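Local coordinates for protein glycerophosphoryl diester phosphodiesterase (PDB 3MZ2) that probably hydrolyses glycerophosphodiesters within a TIM-barrel fold, at residues 22-27 / 31-36; 82-87 / 100-105; 251-256 / 276-281. All blocks are in the same frame, centred on the assembly; numbering follows the deposited sequence.

Contact 1: residues 22-27 / 31-36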
loop_
_atom_site.group_PDB
_atom_site.type_symbol
_atom_site.label_atom_id
_atom_site.label_comp_id
_atom_site.label_asym_id
_atom_site.label_seq_id
_atom_site.Cartn_x
_atom_site.Cartn_y
_atom_site.Cartn_z
ATOM N N SER A 22 17.577 -21.662 -9.272
ATOM C CA SER A 22 18.000 -22.047 -10.607
ATOM C C SER A 22 17.007 -21.637 -11.680
ATOM O O SER A 22 17.396 -21.098 -12.745
ATOM C CB SER A 22 18.176 -23.554 -10.681
ATOM O OG SER A 22 18.814 -23.915 -11.888
ATOM N N PHE A 23 15.730 -21.904 -11.406
ATOM C CA PHE A 23 14.634 -21.582 -12.322
ATOM C C PHE A 23 14.720 -20.103 -12.733
ATOM O O PHE A 23 14.590 -19.768 -13.905
ATOM C CB PHE A 23 13.266 -21.914 -11.664
ATOM C CG PHE A 23 12.042 -21.625 -12.536
ATOM C CD1 PHE A 23 11.720 -22.442 -13.619
ATOM C CD2 PHE A 23 11.233 -20.532 -12.289
ATOM C CE1 PHE A 23 10.589 -22.201 -14.384
ATOM C CE2 PHE A 23 10.123 -20.269 -13.069
ATOM C CZ PHE A 23 9.806 -21.115 -14.108
ATOM N N TYR A 24 15.003 -19.260 -11.753
ATOM C CA TYR A 24 15.049 -17.808 -11.955
ATOM C C TYR A 24 16.460 -17.251 -12.255
ATOM O O TYR A 24 16.604 -16.029 -12.330
ATOM C CB TYR A 24 14.418 -17.053 -10.763
ATOM C CG TYR A 24 12.895 -17.076 -10.859
ATOM C CD1 TYR A 24 12.251 -16.504 -11.946
ATOM C CD2 TYR A 24 12.119 -17.655 -9.855
ATOM C CE1 TYR A 24 10.890 -16.535 -12.074
ATOM C CE2 TYR A 24 10.766 -17.679 -9.969
ATOM C CZ TYR A 24 10.131 -17.084 -11.062
ATOM O OH TYR A 24 8.740 -17.152 -11.193
ATOM N N GLN A 25 17.468 -18.102 -12.431
ATOM C CA GLN A 25 18.789 -17.631 -12.876
ATOM C C GLN A 25 18.717 -17.373 -14.374
ATOM O O GLN A 25 18.481 -18.312 -15.194
ATOM C CB GLN A 25 19.916 -18.635 -12.563
ATOM C CG GLN A 25 21.330 -18.184 -12.997
ATOM C CD GLN A 25 21.875 -16.983 -12.190
ATOM O OE1 GLN A 25 21.228 -16.495 -11.260
ATOM N NE2 GLN A 25 23.080 -16.521 -12.544
ATOM N N TYR A 26 18.928 -16.129 -14.745
ATOM C CA TYR A 26 18.961 -15.758 -16.153
ATOM C C TYR A 26 19.944 -16.629 -16.915
ATOM O O TYR A 26 21.059 -16.914 -16.473
ATOM C CB TYR A 26 19.261 -14.257 -16.360
ATOM C CG TYR A 26 19.362 -13.885 -17.821
ATOM C CD1 TYR A 26 18.211 -13.660 -18.575
ATOM C CD2 TYR A 26 20.588 -13.825 -18.452
ATOM C CE1 TYR A 26 18.291 -13.361 -19.925
ATOM C CE2 TYR A 26 20.672 -13.492 -19.786
ATOM C CZ TYR A 26 19.525 -13.259 -20.514
ATOM O OH TYR A 26 19.593 -12.948 -21.860
ATOM N N ALA A 27 19.489 -17.077 -18.084
ATOM C CA ALA A 27 20.315 -17.778 -19.034
ATOM C C ALA A 27 19.955 -17.278 -20.426
ATOM O O ALA A 27 18.796 -16.925 -20.675
ATOM C CB ALA A 27 20.076 -19.277 -18.922
ATOM N N ILE A 31 13.456 -19.856 -21.350
ATOM C CA ILE A 31 12.096 -19.968 -21.885
ATOM C C ILE A 31 11.303 -18.751 -21.411
ATOM O O ILE A 31 11.283 -18.467 -20.206
ATOM C CB ILE A 31 11.432 -21.266 -21.390
ATOM C CG1 ILE A 31 12.144 -22.465 -22.035
ATOM C CG2 ILE A 31 9.908 -21.324 -21.705
ATOM C CD1 ILE A 31 11.674 -23.757 -21.493
ATOM N N PRO A 32 10.608 -18.073 -22.337
ATOM C CA PRO A 32 9.770 -16.953 -21.900
ATOM C C PRO A 32 8.759 -17.442 -20.875
ATOM O O PRO A 32 8.138 -18.507 -21.095
ATOM C CB PRO A 32 9.068 -16.509 -23.202
ATOM C CG PRO A 32 10.067 -16.840 -24.268
ATOM C CD PRO A 32 10.687 -18.169 -23.797
ATOM N N LEU A 33 8.574 -16.666 -19.810
ATOM C CA LEU A 33 7.692 -17.030 -18.703
ATOM C C LEU A 33 6.421 -16.181 -18.630
ATOM O O LEU A 33 6.409 -15.039 -19.086
ATOM C CB LEU A 33 8.452 -16.948 -17.395
ATOM C CG LEU A 33 9.635 -17.868 -17.288
ATOM C CD1 LEU A 33 10.250 -17.717 -15.876
ATOM C CD2 LEU A 33 9.316 -19.387 -17.566
ATOM N N ILE A 34 5.346 -16.723 -18.075
ATOM C CA ILE A 34 4.089 -16.024 -17.910
ATOM C C ILE A 34 3.659 -16.088 -16.455
ATOM O O ILE A 34 3.756 -17.146 -15.773
ATOM C CB ILE A 34 2.999 -16.638 -18.775
ATOM C CG1 ILE A 34 3.343 -16.590 -20.276
ATOM C CG2 ILE A 34 1.625 -15.912 -18.589
ATOM C CD1 ILE A 34 2.326 -17.301 -21.239
ATOM N N SER A 35 3.200 -14.954 -15.962
ATOM C CA SER A 35 2.637 -14.871 -14.603
ATOM C C SER A 35 1.243 -14.282 -14.677
ATOM O O SER A 35 1.024 -13.293 -15.377
ATOM C CB SER A 35 3.569 -14.042 -13.709
ATOM O OG SER A 35 3.230 -14.148 -12.345
ATOM N N GLY A 36 0.287 -14.920 -14.003
ATOM C CA GLY A 36 -1.086 -14.475 -13.974
ATOM C C GLY A 36 -1.244 -13.389 -12.957
ATOM O O GLY A 36 -1.165 -13.646 -11.746
#
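At the N-terminal end of the TIM-barrel strands, Leu33 on the first barrel strand, 33-36, extends its side chain to Phe23 and Tyr24, where helix 17-23 runs out. The contact is purely apolar and all three residues are buried. Phe23 and Leu33 approach from opposite directions: ring atom CE2 of Phe23 is 3.8 Å from CD1 of Leu33, while CZ of Phe23 lies 3.9 Å from CD2 of Leu33, so both methyls of the leucine work against the far end of one ring. Tyr24 joins at a slant, its CE1 4.0 Å from Leu33 CD1, which puts that methyl in touch with two rings at once. Leu33 alternates with Ile34 along the strand: Ile34 packs outward on helix 268-275, whereas Leu33, on the opposite side of the strand, probably faces the barrel interior near its N-terminal end, where it also touches Phe289 of strand 289-291. Strand 262-265 is the neighbour here, and its Ile262 is touched by both Tyr24 and Leu33. The two aromatic rings also brace each other. Phe23 CD2 stands 3.6 Å above the centre of the Tyr24 ring, an edge turned onto a face. Phe23 gets there with CG trans to its own nitrogen (chi1 -180°), and its ring meets Phe288 edge-to-face as well. A tetraethylene glycol, probably from the crystallisation liquor, lies about 4 Å from the Leu33 side chain.

Contact 2: residues 82-87 / 100-105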
loop_
_atom_site.group_PDB
_atom_site.type_symbol
_atom_site.label_atom_id
_atom_site.label_comp_id
_atom_site.label_asym_id
_atom_site.label_seq_id
_atom_site.Cartn_x
_atom_site.Cartn_y
_atom_site.Cartn_z
ATOM N N ASP A 82 -10.461 -3.084 -1.816
ATOM C CA ASP A 82 -10.876 -2.646 -0.496
ATOM C C ASP A 82 -12.386 -2.804 -0.323
ATOM O O ASP A 82 -12.889 -2.689 0.763
ATOM C CB ASP A 82 -10.482 -1.150 -0.254
ATOM C CG ASP A 82 -8.977 -0.937 -0.240
ATOM O OD1 ASP A 82 -8.213 -1.888 0.112
ATOM O OD2 ASP A 82 -8.543 0.166 -0.614
ATOM N N THR A 83 -13.118 -2.986 -1.404
ATOM C CA THR A 83 -14.566 -3.217 -1.293
ATOM C C THR A 83 -14.910 -4.472 -2.095
ATOM O O THR A 83 -14.208 -4.821 -3.052
ATOM C CB THR A 83 -15.370 -1.993 -1.785
ATOM O OG1 THR A 83 -15.175 -1.799 -3.197
ATOM C CG2 THR A 83 -14.926 -0.763 -1.063
ATOM N N LEU A 84 -15.987 -5.138 -1.705
ATOM C CA LEU A 84 -16.423 -6.395 -2.352
ATOM C C LEU A 84 -17.113 -6.289 -3.712
ATOM O O LEU A 84 -17.121 -7.273 -4.412
ATOM C CB LEU A 84 -17.330 -7.176 -1.388
ATOM C CG LEU A 84 -16.658 -7.718 -0.129
ATOM C CD1 LEU A 84 -17.696 -8.066 0.989
ATOM C CD2 LEU A 84 -15.824 -8.912 -0.547
ATOM N N GLU A 85 -17.642 -5.112 -4.107
ATOM C CA GLU A 85 -18.537 -4.990 -5.280
ATOM C C GLU A 85 -17.984 -5.351 -6.654
ATOM O O GLU A 85 -18.709 -5.951 -7.437
ATOM C CB GLU A 85 -19.168 -3.588 -5.401
ATOM C CG GLU A 85 -20.161 -3.255 -4.307
ATOM C CD GLU A 85 -19.518 -2.669 -3.056
ATOM O OE1 GLU A 85 -18.269 -2.564 -3.005
ATOM O OE2 GLU A 85 -20.267 -2.316 -2.112
ATOM N N ARG A 86 -16.734 -5.000 -6.982
ATOM C CA ARG A 86 -16.224 -5.268 -8.332
ATOM C C ARG A 86 -16.114 -6.761 -8.692
ATOM O O ARG A 86 -16.525 -7.169 -9.774
ATOM C CB ARG A 86 -14.866 -4.553 -8.571
ATOM C CG ARG A 86 -14.368 -4.659 -10.035
ATOM C CD ARG A 86 -13.023 -3.944 -10.236
ATOM N NE ARG A 86 -11.992 -4.538 -9.393
ATOM C CZ ARG A 86 -11.165 -5.520 -9.756
ATOM N NH1 ARG A 86 -11.149 -6.007 -11.001
ATOM N NH2 ARG A 86 -10.306 -5.986 -8.867
ATOM N N THR A 87 -15.546 -7.585 -7.807
ATOM C CA THR A 87 -15.277 -8.969 -8.179
ATOM C C THR A 87 -16.065 -9.961 -7.321
ATOM O O THR A 87 -15.712 -11.148 -7.269
ATOM C CB THR A 87 -13.780 -9.290 -8.098
ATOM O OG1 THR A 87 -13.362 -9.200 -6.744
ATOM C CG2 THR A 87 -12.972 -8.304 -8.958
ATOM N N GLU A 100 -16.305 -17.348 7.427
ATOM C CA GLU A 100 -17.539 -18.082 7.213
ATOM C C GLU A 100 -18.608 -17.231 6.526
ATOM O O GLU A 100 -19.274 -17.706 5.600
ATOM C CB GLU A 100 -18.043 -18.652 8.516
ATOM C CG GLU A 100 -19.187 -19.610 8.328
ATOM C CD GLU A 100 -19.656 -20.207 9.619
ATOM O OE1 GLU A 100 -19.029 -19.941 10.670
ATOM O OE2 GLU A 100 -20.662 -20.950 9.584
ATOM N N GLU A 101 -18.759 -15.971 6.954
ATOM C CA GLU A 101 -19.700 -15.052 6.299
ATOM C C GLU A 101 -19.330 -14.780 4.847
ATOM O O GLU A 101 -20.197 -14.793 3.958
ATOM C CB GLU A 101 -19.784 -13.735 7.077
ATOM C CG GLU A 101 -20.442 -13.885 8.455
ATOM C CD GLU A 101 -20.226 -12.696 9.362
ATOM O OE1 GLU A 101 -19.268 -11.921 9.174
ATOM O OE2 GLU A 101 -21.001 -12.563 10.317
ATOM N N LEU A 102 -18.034 -14.594 4.605
ATOM C CA LEU A 102 -17.508 -14.359 3.246
ATOM C C LEU A 102 -17.847 -15.496 2.286
ATOM O O LEU A 102 -18.013 -15.296 1.095
ATOM C CB LEU A 102 -16.001 -14.135 3.287
ATOM C CG LEU A 102 -15.514 -12.746 3.689
ATOM C CD1 LEU A 102 -13.984 -12.741 3.686
ATOM C CD2 LEU A 102 -16.076 -11.618 2.778
ATOM N N GLN A 103 -17.957 -16.709 2.822
ATOM C CA GLN A 103 -18.279 -17.875 2.009
ATOM C C GLN A 103 -19.668 -17.821 1.415
ATOM O O GLN A 103 -19.961 -18.525 0.446
ATOM C CB GLN A 103 -18.068 -19.160 2.814
ATOM C CG GLN A 103 -16.606 -19.401 3.113
ATOM C CD GLN A 103 -15.738 -19.294 1.865
ATOM O OE1 GLN A 103 -15.876 -20.100 0.920
ATOM N NE2 GLN A 103 -14.861 -18.265 1.825
ATOM N N ASN A 104 -20.530 -16.978 1.969
ATOM C CA ASN A 104 -21.839 -16.754 1.386
ATOM C C ASN A 104 -21.821 -15.953 0.097
ATOM O O ASN A 104 -22.807 -15.964 -0.635
ATOM C CB ASN A 104 -22.770 -16.058 2.392
ATOM C CG ASN A 104 -23.048 -16.915 3.615
ATOM O OD1 ASN A 104 -23.183 -18.136 3.512
ATOM N ND2 ASN A 104 -23.123 -16.284 4.777
ATOM N N PHE A 105 -20.764 -15.189 -0.149
ATOM C CA PHE A 105 -20.672 -14.413 -1.389
ATOM C C PHE A 105 -20.077 -15.220 -2.520
ATOM O O PHE A 105 -19.466 -16.258 -2.299
ATOM C CB PHE A 105 -19.843 -13.151 -1.190
ATOM C CG PHE A 105 -20.408 -12.222 -0.159
ATOM C CD1 PHE A 105 -21.702 -11.740 -0.271
ATOM C CD2 PHE A 105 -19.640 -11.828 0.920
ATOM C CE1 PHE A 105 -22.225 -10.881 0.689
ATOM C CE2 PHE A 105 -20.152 -10.961 1.875
ATOM C CZ PHE A 105 -21.437 -10.497 1.759
#
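Thr83 OG1 is gripped from across the dimer: it hydrogen-bonds to Thr83 OG1 and to Glu85 OE1 of the second subunit. The next residue, Leu84, faces the other way, into its own chain, and carries the contact with 100-105. Its CD1 methyl lies 3.9 Å from ring atom CE2 of Phe105, the two side chains crossing at about a right angle. The same methyl stands 4.3 Å from Leu102 CD2, a looser touch, so one branch of Leu84 serves both partners. Leu102 and Phe105 are brought onto one side by the type I turn from Leu102 to Phe105, closed by Phe105 N to Leu102 O at 3.0 Å. In Phe105, CG is trans to the carbonyl carbon (chi1 -60°), which sends the ring toward Leu84. Tyr97 completes the cluster, touching Leu84 and meeting the Phe105 ring edge-to-face. Two residues on from Leu84, Arg86 makes salt bridges to Glu47 and Asp81. Residues 82-87 fall within the H-D-x-x-L-x-R-T sequence typical of the glycerophosphodiester phosphodiesterase family, and the contact lies in the excursion, characteristic of these enzymes, between the second strand and second helix of the barrel.

Contact 3: residues 251-256 / 276-281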
loop_
_atom_site.group_PDB
_atom_site.type_symbol
_atom_site.label_atom_id
_atom_site.label_comp_id
_atom_site.label_asym_id
_atom_site.label_seq_id
_atom_site.Cartn_x
_atom_site.Cartn_y
_atom_site.Cartn_z
ATOM N N ALA A 251 1.547 -7.060 -29.234
ATOM C CA ALA A 251 2.208 -6.407 -28.131
ATOM C C ALA A 251 2.974 -7.400 -27.239
ATOM O O ALA A 251 4.106 -7.169 -26.842
ATOM C CB ALA A 251 1.159 -5.621 -27.284
ATOM N N TYR A 252 2.376 -8.555 -26.951
ATOM C CA TYR A 252 3.042 -9.557 -26.138
ATOM C C TYR A 252 4.291 -10.092 -26.838
ATOM O O TYR A 252 5.338 -10.245 -26.227
ATOM C CB TYR A 252 2.089 -10.708 -25.789
ATOM C CG TYR A 252 0.818 -10.289 -25.049
ATOM C CD1 TYR A 252 0.849 -9.368 -24.009
ATOM C CD2 TYR A 252 -0.404 -10.868 -25.381
ATOM C CE1 TYR A 252 -0.308 -8.997 -23.335
ATOM C CE2 TYR A 252 -1.579 -10.503 -24.719
ATOM C CZ TYR A 252 -1.525 -9.575 -23.693
ATOM O OH TYR A 252 -2.687 -9.230 -23.047
ATOM N N ARG A 253 4.186 -10.357 -28.133
ATOM C CA ARG A 253 5.386 -10.737 -28.898
ATOM C C ARG A 253 6.476 -9.679 -28.918
ATOM O O ARG A 253 7.647 -9.998 -28.759
ATOM C CB ARG A 253 4.984 -11.193 -30.329
ATOM C CG ARG A 253 4.302 -12.550 -30.368
ATOM C CD ARG A 253 4.066 -12.982 -31.790
ATOM N NE ARG A 253 3.117 -12.150 -32.534
ATOM C CZ ARG A 253 1.792 -12.354 -32.589
ATOM N NH1 ARG A 253 1.219 -13.400 -31.927
ATOM N NH2 ARG A 253 1.042 -11.524 -33.314
HETATM N N MSE A 254 6.103 -8.411 -29.072
HETATM C CA MSE A 254 7.084 -7.320 -29.095
HETATM C C MSE A 254 7.863 -7.292 -27.769
HETATM O O MSE A 254 9.085 -7.138 -27.755
HETATM C CB MSE A 254 6.374 -5.996 -29.371
HETATM C CG MSE A 254 7.255 -4.809 -29.302
HETATM SE SE MSE A 254 6.547 -3.347 -30.428
HETATM C CE MSE A 254 4.741 -3.132 -29.612
ATOM N N ILE A 255 7.166 -7.521 -26.648
ATOM C CA ILE A 255 7.819 -7.527 -25.347
ATOM C C ILE A 255 8.897 -8.602 -25.297
ATOM O O ILE A 255 10.024 -8.329 -24.874
ATOM C CB ILE A 255 6.843 -7.684 -24.180
ATOM C CG1 ILE A 255 5.989 -6.413 -24.077
ATOM C CG2 ILE A 255 7.618 -7.952 -22.889
ATOM C CD1 ILE A 255 4.652 -6.591 -23.347
ATOM N N ILE A 256 8.584 -9.811 -25.773
ATOM C CA ILE A 256 9.565 -10.892 -25.778
ATOM C C ILE A 256 10.745 -10.550 -26.753
ATOM O O ILE A 256 11.926 -10.729 -26.432
ATOM C CB ILE A 256 8.905 -12.258 -26.100
ATOM C CG1 ILE A 256 7.850 -12.624 -25.026
ATOM C CG2 ILE A 256 9.941 -13.372 -26.207
ATOM C CD1 ILE A 256 8.376 -12.590 -23.561
ATOM N N SER A 276 3.512 -18.454 -28.255
ATOM C CA SER A 276 3.805 -19.899 -28.375
ATOM C C SER A 276 4.926 -20.161 -29.399
ATOM O O SER A 276 5.827 -20.997 -29.179
ATOM C CB SER A 276 2.531 -20.675 -28.766
ATOM O OG SER A 276 2.012 -20.334 -30.036
ATOM N N SER A 277 4.884 -19.437 -30.516
ATOM C CA SER A 277 5.885 -19.609 -31.573
ATOM C C SER A 277 7.278 -19.107 -31.209
ATOM O O SER A 277 8.221 -19.348 -31.961
ATOM C CB SER A 277 5.423 -18.899 -32.851
ATOM O OG SER A 277 5.603 -17.520 -32.670
ATOM N N LEU A 278 7.398 -18.398 -30.082
ATOM C CA LEU A 278 8.651 -17.893 -29.573
ATOM C C LEU A 278 9.277 -18.834 -28.494
ATOM O O LEU A 278 10.367 -18.576 -28.035
ATOM C CB LEU A 278 8.441 -16.477 -29.024
ATOM C CG LEU A 278 7.860 -15.453 -30.020
ATOM C CD1 LEU A 278 7.752 -14.075 -29.325
ATOM C CD2 LEU A 278 8.642 -15.362 -31.292
ATOM N N ILE A 279 8.586 -19.889 -28.115
ATOM C CA ILE A 279 9.050 -20.811 -27.070
ATOM C C ILE A 279 10.047 -21.725 -27.733
ATOM O O ILE A 279 9.741 -22.408 -28.733
ATOM C CB ILE A 279 7.878 -21.587 -26.409
ATOM C CG1 ILE A 279 6.849 -20.639 -25.782
ATOM C CG2 ILE A 279 8.401 -22.620 -25.377
ATOM C CD1 ILE A 279 7.377 -19.532 -24.842
ATOM N N PRO A 280 11.289 -21.688 -27.251
ATOM C CA PRO A 280 12.322 -22.514 -27.861
ATOM C C PRO A 280 12.065 -24.015 -27.642
ATOM O O PRO A 280 11.520 -24.396 -26.614
ATOM C CB PRO A 280 13.593 -22.088 -27.133
ATOM C CG PRO A 280 13.236 -20.977 -26.223
ATOM C CD PRO A 280 11.758 -21.028 -26.018
ATOM N N VAL A 281 12.455 -24.833 -28.612
ATOM C CA VAL A 281 12.351 -26.293 -28.467
ATOM C C VAL A 281 13.413 -26.821 -27.465
ATOM O O VAL A 281 13.061 -27.616 -26.552
ATOM C CB VAL A 281 12.435 -27.012 -29.825
ATOM C CG1 VAL A 281 13.709 -26.590 -30.590
ATOM C CG2 VAL A 281 12.316 -28.563 -29.615
#
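Leu278 points its side chain at helix 245-257 and is received between Arg253 and Ile256, one turn apart on the same helix face. The apolar touches all converge on one methyl, Leu278 CD1. Ile256 offers its branch point and short arm: CB and CG2 of Ile256 are each 3.9 Å from Leu278 CD1, as the two side chains slide past each other in opposite directions. The longer arm of the isoleucine leads elsewhere. Arg253 contributes aliphatic carbon instead of charge, its CG 3.9 Å and its CB 4.1 Å from Leu278 CD1, with the arginine chain crossing the leucine at about a right angle. An extended leucine makes the reach possible: CD1 is trans to CA (chi2 -178°), so the methyl sits at full stretch from the backbone.

No hydrogen bond joins the two segments. The polar end of Arg253 turns away through a bend at its third torsion (chi3 -66°), and NH1 hydrogen-bonds to Ala274 O near the end of helix 268-275. That helix terminus would probably favour the positive charge.

Backbone bonds fix each partner separately. In the helix Ile255 N meets Ala251 O at 3.1 Å, while the bond from Ile256 N to Tyr252 O is weak. In 276-281, Ile279 N bonds to Ser276 O at 3.2 Å, closing a turn with Leu278 within it.

The contact is at the surface of the barrel's outer layer. Tyr252 and Ile256 lean on helix 268-275, Ile255 and Ile256 reach Ile263 of strand 262-265, and Leu278 joins the loop between helix 268-275 and strand 289-291 to the face of helix 245-257.

Contacts 1 and 3 are neighbours, their centres 13 Å apart on the same side of the chain's centre, and Pro32 joins them: Pro32 CD lies 3.7 Å from Ile279 CD1, and Pro32 CG 4.0 Å from Ile256 CG2. The side chain of Ile256, like that of Leu33, lies about 4 Å from tetraethylene glycol, probably a crystallisation additive. Contact 2 is remote, with its centre 34 Å from that of contact 1 and 37 Å from that of contact 3, across the chain's centre and beside the second subunit. It is also the one tied to the family's signature sequence; the active site of TIM barrels lies at the C-terminal strand ends, whereas contact 1 lies near the N-terminal ends.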